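Local coordinates for protein type I modular polyketide synthase (Streptomyces albus subsp. albus, PDB 6IYR) that probably transfers an acyl extender unit from its coenzyme A thioester to an acyl carrier protein during polyketide chain assembly in salinomycin biosynthesis, at residues R127-F132 against G392-A397; V211-V216 against A346-L351; I217-G222 against V377-A382; A194-M199 against G222-A227. All blocks are in the same frame, centred on the assembly; numbering follows the deposited sequence.

Contact 1. Residues R127-F132 against G392-A397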
loop_
_atom_site.group_PDB
_atom_site.type_symbol
_atom_site.label_atom_id
_atom_site.label_comp_id
_atom_site.label_asym_id
_atom_site.label_seq_id
_atom_site.Cartn_x
_atom_site.Cartn_y
_atom_site.Cartn_z
ATOM N N ARG A 127 -16.322 -2.725 -0.615
ATOM C CA ARG A 127 -15.593 -3.967 -0.718
ATOM C C ARG A 127 -14.142 -3.688 -1.016
ATOM O O ARG A 127 -13.633 -3.957 -2.101
ATOM C CB ARG A 127 -16.241 -4.842 -1.751
ATOM C CG ARG A 127 -17.653 -5.163 -1.318
ATOM C CD ARG A 127 -18.105 -6.460 -1.923
ATOM N NE ARG A 127 -18.400 -6.217 -3.317
ATOM C CZ ARG A 127 -17.962 -6.950 -4.321
ATOM N NH1 ARG A 127 -18.334 -6.630 -5.549
ATOM N NH2 ARG A 127 -17.231 -8.028 -4.102
ATOM N N THR A 128 -13.459 -3.178 -0.014
ATOM C CA THR A 128 -12.215 -2.517 -0.306
ATOM C C THR A 128 -11.029 -3.493 -0.366
ATOM O O THR A 128 -10.884 -4.393 0.465
ATOM C CB THR A 128 -12.032 -1.223 0.524
ATOM O OG1 THR A 128 -10.672 -1.025 0.933
ATOM C CG2 THR A 128 -12.967 -1.175 1.665
ATOM N N VAL A 129 -10.229 -3.343 -1.422
ATOM C CA VAL A 129 -9.069 -4.183 -1.621
ATOM C C VAL A 129 -7.829 -3.565 -0.997
ATOM O O VAL A 129 -7.515 -2.378 -1.251
ATOM C CB VAL A 129 -8.814 -4.378 -3.109
ATOM C CG1 VAL A 129 -7.561 -5.199 -3.294
ATOM C CG2 VAL A 129 -10.002 -5.030 -3.765
ATOM N N PHE A 130 -7.155 -4.307 -0.129
ATOM C CA PHE A 130 -5.840 -3.864 0.366
ATOM C C PHE A 130 -4.685 -4.353 -0.566
ATOM O O PHE A 130 -4.550 -5.558 -0.832
ATOM C CB PHE A 130 -5.562 -4.342 1.794
ATOM C CG PHE A 130 -6.363 -3.627 2.882
ATOM C CD1 PHE A 130 -7.407 -2.758 2.570
ATOM C CD2 PHE A 130 -6.182 -3.986 4.210
ATOM C CE1 PHE A 130 -8.159 -2.176 3.575
ATOM C CE2 PHE A 130 -6.967 -3.438 5.233
ATOM C CZ PHE A 130 -7.956 -2.535 4.903
ATOM N N VAL A 131 -3.810 -3.419 -0.941
ATOM C CA VAL A 131 -2.665 -3.686 -1.828
ATOM C C VAL A 131 -1.338 -3.591 -1.083
ATOM O O VAL A 131 -1.095 -2.632 -0.348
ATOM C CB VAL A 131 -2.644 -2.703 -2.998
ATOM C CG1 VAL A 131 -1.430 -2.967 -3.887
ATOM C CG2 VAL A 131 -3.911 -2.837 -3.810
ATOM N N PHE A 132 -0.506 -4.625 -1.189
ATOM C CA PHE A 132 0.741 -4.658 -0.456
ATOM C C PHE A 132 1.899 -4.730 -1.462
ATOM O O PHE A 132 2.114 -5.766 -2.092
ATOM C CB PHE A 132 0.782 -5.879 0.462
ATOM C CG PHE A 132 -0.243 -5.842 1.567
ATOM C CD1 PHE A 132 -1.552 -6.258 1.330
ATOM C CD2 PHE A 132 0.074 -5.297 2.801
ATOM C CE1 PHE A 132 -2.495 -6.217 2.341
ATOM C CE2 PHE A 132 -0.852 -5.331 3.852
ATOM C CZ PHE A 132 -2.132 -5.787 3.617
ATOM N N GLY A 392 -14.536 -1.611 -5.807
ATOM C CA GLY A 392 -14.568 -0.208 -6.228
ATOM C C GLY A 392 -13.420 0.610 -5.683
ATOM O O GLY A 392 -13.204 1.746 -6.102
ATOM N N ALA A 393 -12.741 0.081 -4.669
ATOM C CA ALA A 393 -11.671 0.825 -4.028
ATOM C C ALA A 393 -10.465 -0.038 -3.708
ATOM O O ALA A 393 -10.600 -1.135 -3.174
ATOM C CB ALA A 393 -12.149 1.511 -2.760
ATOM N N PHE A 394 -9.297 0.487 -4.069
ATOM C CA PHE A 394 -8.024 -0.125 -3.767
ATOM C C PHE A 394 -7.181 0.755 -2.875
ATOM O O PHE A 394 -6.849 1.901 -3.220
ATOM C CB PHE A 394 -7.269 -0.371 -5.078
ATOM C CG PHE A 394 -7.939 -1.368 -5.956
ATOM C CD1 PHE A 394 -9.002 -1.002 -6.732
ATOM C CD2 PHE A 394 -7.508 -2.691 -5.996
ATOM C CE1 PHE A 394 -9.669 -1.938 -7.505
ATOM C CE2 PHE A 394 -8.098 -3.594 -6.857
ATOM C CZ PHE A 394 -9.210 -3.241 -7.561
ATOM N N VAL A 395 -6.741 0.185 -1.780
ATOM C CA VAL A 395 -5.970 0.925 -0.790
ATOM C C VAL A 395 -4.602 0.307 -0.650
ATOM O O VAL A 395 -4.453 -0.823 -0.187
ATOM C CB VAL A 395 -6.678 0.955 0.573
ATOM C CG1 VAL A 395 -5.808 1.510 1.667
ATOM C CG2 VAL A 395 -7.938 1.805 0.487
ATOM N N GLU A 396 -3.573 1.104 -0.960
ATOM C CA GLU A 396 -2.208 0.628 -0.772
ATOM C C GLU A 396 -1.743 0.902 0.624
ATOM O O GLU A 396 -1.684 2.041 1.048
ATOM C CB GLU A 396 -1.267 1.243 -1.826
ATOM C CG GLU A 396 0.080 0.529 -1.973
ATOM C CD GLU A 396 0.976 1.219 -2.972
ATOM O OE1 GLU A 396 0.564 1.315 -4.140
ATOM O OE2 GLU A 396 2.054 1.698 -2.574
ATOM N N ALA A 397 -1.503 -0.169 1.371
ATOM C CA ALA A 397 -1.053 -0.095 2.734
ATOM C C ALA A 397 0.450 0.053 2.798
ATOM O O ALA A 397 1.113 -0.804 3.377
ATOM C CB ALA A 397 -1.419 -1.367 3.479
#
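Val129 to Val131 and Phe394 to Glu396 run parallel, paired residue by residue, their strand segments 4.5 Å apart at closest approach with a 33° twist between their directions. Four backbone hydrogen bonds join them alternately: Val129 N gives to Ala393 O, Val129 O accepts from Val395 N at 2.7 Å, Val131 N gives to Val395 O, and Val131 O accepts from Ala397 N at 3.0 Å. On the face that carries Val129, Val131 and Phe394, the side chains of Val129 and Phe394 lie side by side and point the same way, with Val129 CB 3.6 Å from Phe394 CD2. With CG1 anti to the backbone N (chi1 177°), Val129 CG2 falls beside that nitrogen and sits off-centre over the Phe394 ring, 4.3 Å from its centroid, in a CH-pi contact. Val131 CG2 comes to the edge of the same ring, 4.2 Å from Phe394 CD2, so both valines reach the ring at its CD2 side. Beside them, the extended Glu396 chain lays its CG 3.7 Å from Val131 O; its buried carboxylate is gripped by Ser398 OG and the backbone nitrogens of Val402 and Leu403. On the opposite face Phe130 CD1 meets Val395 CB obliquely. Thr128 OG1 is buried beside Val395 CG2 without a polar partner in the model. Leu386 and Leu387 of helix 379-388 pack on Phe394, while Trp206 of helix 188-208 touches Val395. These are the two middle strands of a four-stranded parallel sheet with helices on both faces, the alpha/beta core characteristic of acyltransferase domains.

Contact 2. Residues V211-V216 against A346-L351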
loop_
_atom_site.group_PDB
_atom_site.type_symbol
_atom_site.label_atom_id
_atom_site.label_comp_id
_atom_site.label_asym_id
_atom_site.label_seq_id
_atom_site.Cartn_x
_atom_site.Cartn_y
_atom_site.Cartn_z
ATOM N N VAL A 211 -12.158 -0.091 8.392
ATOM C CA VAL A 211 -12.064 -0.497 7.003
ATOM C C VAL A 211 -11.562 -1.932 6.936
ATOM O O VAL A 211 -10.372 -2.181 6.988
ATOM C CB VAL A 211 -11.123 0.418 6.201
ATOM C CG1 VAL A 211 -11.127 -0.015 4.743
ATOM C CG2 VAL A 211 -11.595 1.842 6.311
ATOM N N ALA A 212 -12.484 -2.876 6.851
ATOM C CA ALA A 212 -12.123 -4.279 6.834
ATOM C C ALA A 212 -11.869 -4.705 5.376
ATOM O O ALA A 212 -12.568 -4.286 4.458
ATOM C CB ALA A 212 -13.234 -5.103 7.468
ATOM N N PRO A 213 -10.776 -5.413 5.129
ATOM C CA PRO A 213 -10.599 -5.702 3.709
ATOM C C PRO A 213 -11.585 -6.729 3.193
ATOM O O PRO A 213 -11.720 -7.777 3.783
ATOM C CB PRO A 213 -9.154 -6.232 3.616
ATOM C CG PRO A 213 -8.666 -6.412 5.029
ATOM C CD PRO A 213 -9.750 -6.023 5.991
ATOM N N ALA A 214 -12.061 -6.536 1.972
ATOM C CA ALA A 214 -12.785 -7.582 1.259
ATOM C C ALA A 214 -11.857 -8.535 0.518
ATOM O O ALA A 214 -12.255 -9.647 0.141
ATOM C CB ALA A 214 -13.752 -6.974 0.271
ATOM N N ALA A 215 -10.643 -8.072 0.258
ATOM C CA ALA A 215 -9.607 -8.921 -0.315
ATOM C C ALA A 215 -8.242 -8.242 -0.194
ATOM O O ALA A 215 -8.164 -7.019 0.016
ATOM C CB ALA A 215 -9.923 -9.233 -1.776
ATOM N N VAL A 216 -7.198 -9.068 -0.214
ATOM C CA VAL A 216 -5.813 -8.616 -0.247
ATOM C C VAL A 216 -5.070 -9.100 -1.498
ATOM O O VAL A 216 -5.326 -10.171 -2.082
ATOM C CB VAL A 216 -5.010 -8.994 1.008
ATOM C CG1 VAL A 216 -5.704 -8.485 2.288
ATOM C CG2 VAL A 216 -4.811 -10.508 1.081
ATOM N N ALA A 346 -7.129 -18.812 5.140
ATOM C CA ALA A 346 -7.131 -17.351 5.266
ATOM C C ALA A 346 -8.534 -16.902 5.569
ATOM O O ALA A 346 -9.483 -17.313 4.879
ATOM C CB ALA A 346 -6.651 -16.699 3.977
ATOM N N GLU A 347 -8.631 -15.956 6.497
ATOM C CA GLU A 347 -9.915 -15.344 6.874
ATOM C C GLU A 347 -10.343 -14.212 5.975
ATOM O O GLU A 347 -11.497 -13.812 6.005
ATOM C CB GLU A 347 -9.830 -14.801 8.288
ATOM C CG GLU A 347 -9.245 -15.773 9.283
ATOM C CD GLU A 347 -9.114 -15.139 10.647
ATOM O OE1 GLU A 347 -9.708 -14.056 10.845
ATOM O OE2 GLU A 347 -8.371 -15.679 11.491
ATOM N N VAL A 348 -9.390 -13.623 5.254
ATOM C CA VAL A 348 -9.690 -12.604 4.262
ATOM C C VAL A 348 -9.269 -13.142 2.911
ATOM O O VAL A 348 -8.187 -13.687 2.775
ATOM C CB VAL A 348 -8.898 -11.277 4.501
ATOM C CG1 VAL A 348 -9.257 -10.264 3.425
ATOM C CG2 VAL A 348 -9.190 -10.696 5.878
ATOM N N PRO A 349 -10.140 -13.015 1.912
ATOM C CA PRO A 349 -9.801 -13.521 0.608
ATOM C C PRO A 349 -8.414 -13.017 0.152
ATOM O O PRO A 349 -8.121 -11.802 0.252
ATOM C CB PRO A 349 -10.898 -12.946 -0.272
ATOM C CG PRO A 349 -12.117 -12.874 0.645
ATOM C CD PRO A 349 -11.551 -12.593 2.013
ATOM N N PHE A 350 -7.611 -13.941 -0.383
ATOM C CA PHE A 350 -6.232 -13.683 -0.829
ATOM C C PHE A 350 -6.113 -14.089 -2.295
ATOM O O PHE A 350 -6.236 -15.275 -2.653
ATOM C CB PHE A 350 -5.264 -14.462 0.068
ATOM C CG PHE A 350 -3.797 -14.288 -0.286
ATOM C CD1 PHE A 350 -3.264 -14.875 -1.430
ATOM C CD2 PHE A 350 -2.921 -13.774 0.641
ATOM C CE1 PHE A 350 -1.920 -14.717 -1.738
ATOM C CE2 PHE A 350 -1.561 -13.691 0.389
ATOM C CZ PHE A 350 -1.054 -14.166 -0.802
ATOM N N LEU A 351 -6.007 -13.082 -3.160
ATOM C CA LEU A 351 -5.881 -13.296 -4.569
ATOM C C LEU A 351 -4.393 -13.324 -4.958
ATOM O O LEU A 351 -3.704 -12.320 -4.908
ATOM C CB LEU A 351 -6.650 -12.251 -5.340
ATOM C CG LEU A 351 -6.520 -12.306 -6.859
ATOM C CD1 LEU A 351 -6.843 -13.687 -7.403
ATOM C CD2 LEU A 351 -7.409 -11.250 -7.509
#
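The Phe350 ring receives Val216 CG2 obliquely, with CG2 3.8 Å from Phe350 CD2, and the ring of Pro349 lies against the backbone carbonyl of Ala214, whose O is 3.3 Å from Pro349 CG. Val216 spreads its two methyls over different partners: with chi1 at -55°, CG2 stands between its own N and carbonyl carbon and reaches Phe350, while CG1 reaches Val348 CG1 at 4.1 Å, the two valine side chains crossing at about a right angle. Val348 CG1 also touches Pro213 O at 3.5 Å, and Pro213 CB and Ala215 CA. The backbones meet in a single bridge at Val216 and Phe350: Val216 N gives a 2.9 Å hydrogen bond to Pro349 O, and Leu351 N gives a longer one of 3.2 Å to Val216 O. Ala215 CA also approaches Pro349 O, at 3.3 Å, as a CA-H...O contact. Segment 346-351 thus attaches along the outer edge of strand 215-218, whose other edge is bonded to strand 129-132. Helix 222-230 packs on both Val216 and Phe350 through Ala226, and strand 358-359 backs the side chains of Pro349, Phe350 and Leu351.

Contact 3. Residues I217-G222 against V377-A382. With PO4 (phosphate ion), chain B.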
loop_
_atom_site.group_PDB
_atom_site.type_symbol
_atom_site.label_atom_id
_atom_site.label_comp_id
_atom_site.label_asym_id
_atom_site.label_seq_id
_atom_site.Cartn_x
_atom_site.Cartn_y
_atom_site.Cartn_z
ATOM N N ILE A 217 -4.186 -8.243 -1.961
ATOM C CA ILE A 217 -3.314 -8.567 -3.061
ATOM C C ILE A 217 -1.925 -8.080 -2.702
ATOM O O ILE A 217 -1.748 -7.043 -2.096
ATOM C CB ILE A 217 -3.769 -8.067 -4.439
ATOM C CG1 ILE A 217 -3.953 -6.564 -4.453
ATOM C CG2 ILE A 217 -5.014 -8.793 -4.897
ATOM C CD1 ILE A 217 -4.275 -6.062 -5.833
ATOM N N GLY A 218 -0.949 -8.868 -3.085
ATOM C CA GLY A 218 0.440 -8.575 -2.769
ATOM C C GLY A 218 1.288 -8.648 -4.026
ATOM O O GLY A 218 0.903 -9.277 -5.041
ATOM N N HIS A 219 2.382 -7.900 -4.000
ATOM C CA HIS A 219 3.276 -7.797 -5.127
ATOM C C HIS A 219 4.648 -8.289 -4.654
ATOM O O HIS A 219 5.259 -7.735 -3.767
ATOM C CB HIS A 219 3.319 -6.357 -5.652
ATOM C CG HIS A 219 3.997 -6.213 -6.976
ATOM N ND1 HIS A 219 5.326 -6.508 -7.154
ATOM C CD2 HIS A 219 3.565 -5.696 -8.147
ATOM C CE1 HIS A 219 5.659 -6.272 -8.408
ATOM N NE2 HIS A 219 4.609 -5.773 -9.031
ATOM N N SER A 220 5.080 -9.414 -5.191
ATOM C CA SER A 220 6.283 -10.070 -4.701
ATOM C C SER A 220 6.267 -10.239 -3.183
ATOM O O SER A 220 5.397 -10.935 -2.645
ATOM C CB SER A 220 7.544 -9.295 -5.157
ATOM O OG SER A 220 8.708 -10.123 -5.039
ATOM N N GLN A 221 7.318 -9.765 -2.521
ATOM C CA GLN A 221 7.447 -9.817 -1.063
ATOM C C GLN A 221 6.189 -9.306 -0.384
ATOM O O GLN A 221 5.924 -9.644 0.761
ATOM C CB GLN A 221 8.645 -8.972 -0.592
ATOM C CG GLN A 221 8.592 -7.517 -1.080
ATOM C CD GLN A 221 9.916 -6.757 -0.948
ATOM O OE1 GLN A 221 10.735 -6.717 -1.891
ATOM N NE2 GLN A 221 10.053 -6.011 0.165
ATOM N N GLY A 222 5.429 -8.476 -1.089
ATOM C CA GLY A 222 4.247 -7.909 -0.513
ATOM C C GLY A 222 3.243 -8.979 -0.132
ATOM O O GLY A 222 2.457 -8.776 0.776
ATOM N N VAL A 377 5.181 -11.574 -11.461
ATOM C CA VAL A 377 4.154 -11.064 -10.594
ATOM C C VAL A 377 3.041 -10.602 -11.515
ATOM O O VAL A 377 3.187 -9.637 -12.234
ATOM C CB VAL A 377 4.663 -9.869 -9.781
ATOM C CG1 VAL A 377 3.543 -9.246 -8.976
ATOM C CG2 VAL A 377 5.827 -10.264 -8.903
ATOM N N ARG A 378 1.928 -11.313 -11.501
ATOM C CA ARG A 378 0.799 -10.960 -12.348
ATOM C C ARG A 378 -0.153 -9.981 -11.660
ATOM O O ARG A 378 -1.291 -10.301 -11.376
ATOM C CB ARG A 378 0.075 -12.219 -12.789
ATOM C CG ARG A 378 1.025 -13.325 -13.180
ATOM C CD ARG A 378 0.370 -14.404 -14.012
ATOM N NE ARG A 378 1.320 -15.475 -14.293
ATOM C CZ ARG A 378 2.095 -15.536 -15.371
ATOM N NH1 ARG A 378 2.933 -16.549 -15.517
ATOM N NH2 ARG A 378 2.023 -14.592 -16.297
ATOM N N PHE A 379 0.349 -8.790 -11.391
ATOM C CA PHE A 379 -0.417 -7.771 -10.706
ATOM C C PHE A 379 -1.610 -7.239 -11.476
ATOM O O PHE A 379 -2.705 -7.200 -10.953
ATOM C CB PHE A 379 0.498 -6.648 -10.256
ATOM C CG PHE A 379 -0.160 -5.657 -9.370
ATOM C CD1 PHE A 379 -0.427 -5.960 -8.059
ATOM C CD2 PHE A 379 -0.496 -4.417 -9.845
ATOM C CE1 PHE A 379 -1.028 -5.046 -7.237
ATOM C CE2 PHE A 379 -1.100 -3.500 -9.028
ATOM C CZ PHE A 379 -1.362 -3.815 -7.727
ATOM N N GLU A 380 -1.427 -6.957 -12.758
ATOM C CA GLU A 380 -2.502 -6.423 -13.580
ATOM C C GLU A 380 -3.657 -7.399 -13.669
ATOM O O GLU A 380 -4.796 -7.010 -13.607
ATOM C CB GLU A 380 -2.023 -6.081 -14.992
ATOM C CG GLU A 380 -3.147 -5.703 -15.934
ATOM C CD GLU A 380 -2.760 -5.705 -17.398
ATOM O OE1 GLU A 380 -1.626 -6.056 -17.737
ATOM O OE2 GLU A 380 -3.606 -5.361 -18.223
ATOM N N ASP A 381 -3.333 -8.671 -13.796
ATOM C CA ASP A 381 -4.304 -9.719 -13.897
ATOM C C ASP A 381 -5.176 -9.775 -12.665
ATOM O O ASP A 381 -6.369 -9.895 -12.766
ATOM C CB ASP A 381 -3.540 -11.013 -13.965
ATOM C CG ASP A 381 -3.959 -11.849 -15.092
ATOM O OD1 ASP A 381 -3.139 -12.016 -16.008
ATOM O OD2 ASP A 381 -5.102 -12.337 -15.056
ATOM N N ALA A 382 -4.562 -9.668 -11.506
ATOM C CA ALA A 382 -5.289 -9.688 -10.272
ATOM C C ALA A 382 -6.222 -8.496 -10.179
ATOM O O ALA A 382 -7.364 -8.633 -9.805
ATOM C CB ALA A 382 -4.333 -9.683 -9.115
HETATM P P PO4 B . 11.115 -8.440 -4.353
HETATM O O1 PO4 B . 11.338 -6.940 -4.323
HETATM O O2 PO4 B . 12.243 -9.385 -3.905
HETATM O O3 PO4 B . 9.936 -8.620 -3.411
HETATM O O4 PO4 B . 10.875 -8.769 -5.802
#
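Val377 stands over the flat of the His219 imidazole: its CG1 lies 3.5 Å from the ring centroid and only 3° off the ring normal, a CH-pi contact centred on the face. The two side chains cross at about a right angle. His219 also crosses Phe379 steeply, and the two rings are oblique, their planes at 50°; the closest atoms are His219 CD2 and Phe379 CB, 3.8 Å apart. A chi1 of -168° places the imidazole with a face under Val377 and its CD2 side toward Phe379. Ile217 CD1 meets Phe379 CE1 at 3.7 Å, while Ile217 CG2 reaches Ala382 CB at 4.4 Å. Val377 CG2 lies 3.9 Å from Ser220 N. Gly218, Ser220 and Gly222 fit a GxSxG nucleophile elbow, the sharp turn between strand 215-218 and helix 222-230 that in acyltransferases presents the serine. Ser220 OG is hydrogen-bonded to His323 NE2, consistent with a catalytic pair. A phosphate, probably from the crystallisation liquor, accepts a hydrogen bond from Gln221 N through O3 and is also hydrogen-bonded to Tyr320, Ser322, His323 and Arg245; its closest approaches to Ser220 and Gln221 side chains are too short to interpret. No hydrogen bond crosses between the two segments: methyl-to-ring and apolar packing backs the elbow, while His219 NE2 turns to Asn285 OD1.

Contact 4. Residues A194-M199 against G222-A227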
loop_
_atom_site.group_PDB
_atom_site.type_symbol
_atom_site.label_atom_id
_atom_site.label_comp_id
_atom_site.label_asym_id
_atom_site.label_seq_id
_atom_site.Cartn_x
_atom_site.Cartn_y
_atom_site.Cartn_z
ATOM N N ALA A 194 11.661 -4.903 7.388
ATOM C CA ALA A 194 11.228 -3.601 7.911
ATOM C C ALA A 194 9.967 -3.149 7.158
ATOM O O ALA A 194 8.934 -2.752 7.744
ATOM C CB ALA A 194 12.365 -2.613 7.733
ATOM N N LEU A 195 10.002 -3.301 5.844
ATOM C CA LEU A 195 8.840 -2.945 5.045
ATOM C C LEU A 195 7.660 -3.871 5.340
ATOM O O LEU A 195 6.534 -3.448 5.359
ATOM C CB LEU A 195 9.135 -2.973 3.559
ATOM C CG LEU A 195 9.844 -1.731 2.988
ATOM C CD1 LEU A 195 10.210 -1.949 1.504
ATOM C CD2 LEU A 195 8.927 -0.523 3.152
ATOM N N TRP A 196 7.933 -5.156 5.460
ATOM C CA TRP A 196 6.922 -6.112 5.850
ATOM C C TRP A 196 6.167 -5.604 7.108
ATOM O O TRP A 196 4.937 -5.602 7.132
ATOM C CB TRP A 196 7.586 -7.473 6.132
ATOM C CG TRP A 196 6.615 -8.457 6.731
ATOM C CD1 TRP A 196 5.641 -9.120 6.085
ATOM C CD2 TRP A 196 6.519 -8.812 8.088
ATOM N NE1 TRP A 196 4.948 -9.898 6.953
ATOM C CE2 TRP A 196 5.448 -9.706 8.207
ATOM C CE3 TRP A 196 7.171 -8.393 9.244
ATOM C CZ2 TRP A 196 5.050 -10.232 9.424
ATOM C CZ3 TRP A 196 6.814 -8.967 10.437
ATOM C CH2 TRP A 196 5.733 -9.831 10.528
ATOM N N ALA A 197 6.915 -5.271 8.144
ATOM C CA ALA A 197 6.361 -4.889 9.427
ATOM C C ALA A 197 5.562 -3.607 9.349
ATOM O O ALA A 197 4.459 -3.522 9.911
ATOM C CB ALA A 197 7.479 -4.729 10.440
ATOM N N VAL A 198 6.035 -2.675 8.531
ATOM C CA VAL A 198 5.295 -1.435 8.290
ATOM C C VAL A 198 3.980 -1.706 7.606
ATOM O O VAL A 198 2.944 -1.214 8.039
ATOM C CB VAL A 198 6.123 -0.418 7.484
ATOM C CG1 VAL A 198 5.279 0.762 6.996
ATOM C CG2 VAL A 198 7.300 0.046 8.304
ATOM N N MET A 199 4.001 -2.495 6.547
ATOM C CA MET A 199 2.775 -2.766 5.811
ATOM C C MET A 199 1.746 -3.558 6.639
ATOM O O MET A 199 0.522 -3.259 6.617
ATOM C CB MET A 199 3.081 -3.489 4.514
ATOM C CG MET A 199 3.913 -2.696 3.497
ATOM S SD MET A 199 3.969 -3.553 1.899
ATOM C CE MET A 199 5.152 -4.823 2.353
ATOM N N GLY A 222 5.429 -8.476 -1.089
ATOM C CA GLY A 222 4.247 -7.909 -0.513
ATOM C C GLY A 222 3.243 -8.979 -0.132
ATOM O O GLY A 222 2.457 -8.776 0.776
ATOM N N GLU A 223 3.297 -10.121 -0.803
ATOM C CA GLU A 223 2.372 -11.231 -0.524
ATOM C C GLU A 223 2.553 -11.769 0.863
ATOM O O GLU A 223 1.588 -12.244 1.468
ATOM C CB GLU A 223 2.489 -12.364 -1.550
ATOM C CG GLU A 223 1.802 -12.096 -2.851
ATOM C CD GLU A 223 1.393 -13.356 -3.576
ATOM O OE1 GLU A 223 2.115 -14.363 -3.467
ATOM O OE2 GLU A 223 0.388 -13.297 -4.318
ATOM N N ILE A 224 3.756 -11.577 1.416
ATOM C CA ILE A 224 4.090 -12.031 2.758
ATOM C C ILE A 224 3.338 -11.207 3.805
ATOM O O ILE A 224 2.960 -11.724 4.857
ATOM C CB ILE A 224 5.611 -12.005 3.039
ATOM C CG1 ILE A 224 6.389 -12.769 1.955
ATOM C CG2 ILE A 224 5.950 -12.654 4.351
ATOM C CD1 ILE A 224 7.887 -12.618 2.079
ATOM N N ALA A 225 3.236 -9.903 3.560
ATOM C CA ALA A 225 2.477 -9.034 4.435
ATOM C C ALA A 225 0.991 -9.336 4.282
ATOM O O ALA A 225 0.273 -9.419 5.277
ATOM C CB ALA A 225 2.753 -7.572 4.110
ATOM N N ALA A 226 0.568 -9.513 3.035
ATOM C CA ALA A 226 -0.802 -9.833 2.698
ATOM C C ALA A 226 -1.258 -11.137 3.366
ATOM O O ALA A 226 -2.401 -11.237 3.838
ATOM C CB ALA A 226 -0.961 -9.917 1.205
ATOM N N ALA A 227 -0.335 -12.083 3.507
ATOM C CA ALA A 227 -0.677 -13.384 4.063
ATOM C C ALA A 227 -0.871 -13.258 5.553
ATOM O O ALA A 227 -1.706 -13.933 6.155
ATOM C CB ALA A 227 0.420 -14.392 3.758
#
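Trp196 leans its indole against the helix of Ile224 and Ala225. From CB the chain leaves with CG anti to the backbone N (chi1 172°), and the second torsion brings the pyrrole edge round to the neighbouring helix. CD1 arrives first, 3.6 Å from Ala225 CA and 3.8 Å from Ala225 CB, with Ile224 CG2 close by. NE1 comes next and gives a weak hydrogen bond to Ile224 O, 3.4 Å long with an angle of 146° at the hydrogen; this oxygen lies at the edge of the indole near its plane. Past NE1 the six-membered ring makes no contact with 222-227; the indole is packed instead by helix 235-248 through Leu235, Ala238 and Ser242, and by helix 151-164 through Cys160 and Leu164. One turn on, Met199 meets the same Ala225 methyl from a different direction: Met199 CB is 4.1 Å from Ala225 CB, and the chain, bent at its last torsion, returns CE to within 4.0 Å of it. CE also reaches Gly222 CA at 4.3 Å. Ala225 is thus shared by both large side chains, with Gly222 under the methionine and Ile224 beside the tryptophan. The axes of the two helix segments pass 9.1 Å apart at closest approach. Helix 222-230, which follows strand 215-218, lies between these side chains of helix 188-208 and Val216 of that strand.

How the contacts relate
Contacts 1, 3 and 4 are buried, whereas contact 2 is partly open at its proline and loop residues. Contact 1 joins the two inner strands of the sheet, and contacts 2 and 3 use successive halves of its outer strand 215-218 and the turn beyond. Contact 4 continues into helix 222-230, sharing Gly222 with contact 3. Phe132 links contact 1 to contact 4, packing on Met199 and Ala226. Chemistry follows place: regular backbone bonding at the sheet centre, a single bridge at its edge, ring and methyl packing beside the probable nucleophile, and helix packing with one weak indole bond.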